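Local structure of carbamate kinase (Mycoplasma penetrans, 4AXS) at residues A[285-288]-A[289-292]. The protein probably acts as a carbamate kinase of the amino acid kinase family, transferring a phosphoryl group between ATP and carbamate. Numbering follows the deposited sequence.
Sequences QFAK and GSML
Phe286 and Leu292 meet across an alpha-turn set within a wider pi-turn, both closed on Ala287 O, just before helix 292-302 of the amino acid kinase fold. The turn ends the loop that connects helix 274-282 to this helix. Leu292 brings its CD1 methyl to the edge of the Phe286 ring, near the ring plane. The two side chains cross at about a right angle. Leu292 CD1 lies 4.0 Å from Phe286 CB and slightly farther from Phe286 CD2. With chi1 at -161°, Leu292 CG lies beside its own carbonyl carbon, and the branch carries CD1 to Phe286 and CD2 close to Lys288 CA. Leu292 CB also packs against Lys288 CA.

Met291 reaches the same ring from another direction. Met291 CG sits 4.0 Å from Phe286 CD1, and the two side chains run obliquely to each other. The methionine chain bends about CB-CG and again about CG-SD, and its end leads away from 285-288. Gln285 CB lies over the centre of one face of the Phe286 ring, 3.8 Å above the plane. Leu277 and Phe280 of helix 274-282, with Val257 and Val259, also pack against the buried Phe286 side chain.

On the exposed side, Ala287 CB touches Ser290 CB at 3.6 Å. The Ser290 side chain lies about 5 Å from a bound sulfate ion, probably taken from the crystallisation liquor. Gly289 takes a positive phi as the chain reverses.

The turn is closed by the carbonyl of Ala287, which accepts two backbone hydrogen bonds. Met291 N binds Ala287 O at 3.1 Å, in the carbonyl plane and on a lone pair, but the N-H...O angle is only 140°. Leu292 N approaches Ala287 O at 3.0 Å from 33° outside that plane, with a nearly straight N-H...O.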
# COMPACT_ATOMS: atom_id res chain seq x y z
N GLN A 285 22.55 -13.59 26.38
CA GLN A 285 22.62 -14.71 25.46
C GLN A 285 22.40 -14.29 24.00
O GLN A 285 22.85 -14.99 23.10
CB GLN A 285 21.61 -15.79 25.84
CG GLN A 285 22.07 -16.66 27.01
CD GLN A 285 23.43 -17.32 26.77
OE1 GLN A 285 23.91 -17.40 25.64
NE2 GLN A 285 24.05 -17.80 27.85
N PHE A 286 21.76 -13.14 23.78
CA PHE A 286 21.23 -12.83 22.45
C PHE A 286 21.71 -11.53 21.78
O PHE A 286 21.82 -10.48 22.41
CB PHE A 286 19.70 -12.86 22.48
CG PHE A 286 19.13 -14.12 23.05
CD1 PHE A 286 19.47 -15.34 22.53
CD2 PHE A 286 18.25 -14.08 24.12
CE1 PHE A 286 18.95 -16.51 23.05
CE2 PHE A 286 17.72 -15.24 24.65
CZ PHE A 286 18.08 -16.46 24.12
N ALA A 287 21.97 -11.63 20.48
CA ALA A 287 22.40 -10.48 19.72
C ALA A 287 21.36 -9.35 19.83
O ALA A 287 20.21 -9.49 19.42
CB ALA A 287 22.64 -10.86 18.27
N LYS A 288 21.78 -8.26 20.45
CA LYS A 288 20.97 -7.06 20.58
C LYS A 288 20.59 -6.55 19.18
O LYS A 288 21.43 -5.97 18.47
CB LYS A 288 21.77 -6.01 21.35
CG LYS A 288 23.28 -6.31 21.34
CD LYS A 288 24.10 -5.07 21.66
CE LYS A 288 25.43 -5.09 20.92
NZ LYS A 288 26.08 -3.75 20.94
N GLY A 289 19.35 -6.78 18.78
CA GLY A 289 18.94 -6.49 17.41
C GLY A 289 18.54 -7.73 16.63
O GLY A 289 17.37 -7.90 16.26
N SER A 290 19.50 -8.61 16.37
CA SER A 290 19.25 -9.81 15.58
C SER A 290 18.22 -10.71 16.25
O SER A 290 17.13 -10.92 15.73
CB SER A 290 20.55 -10.58 15.33
OG SER A 290 20.31 -11.76 14.56
N MET A 291 18.57 -11.25 17.41
CA MET A 291 17.72 -12.24 18.06
C MET A 291 16.91 -11.67 19.22
O MET A 291 15.76 -12.06 19.45
CB MET A 291 18.57 -13.42 18.53
CG MET A 291 17.75 -14.60 18.99
SD MET A 291 16.86 -15.40 17.63
CE MET A 291 18.23 -15.83 16.55
N LEU A 292 17.50 -10.73 19.96
CA LEU A 292 16.88 -10.20 21.17
C LEU A 292 15.45 -9.74 20.94
O LEU A 292 14.54 -10.23 21.60
CB LEU A 292 17.74 -9.09 21.78
CG LEU A 292 17.49 -8.73 23.25
CD1 LEU A 292 17.40 -10.00 24.13
CD2 LEU A 292 18.56 -7.78 23.77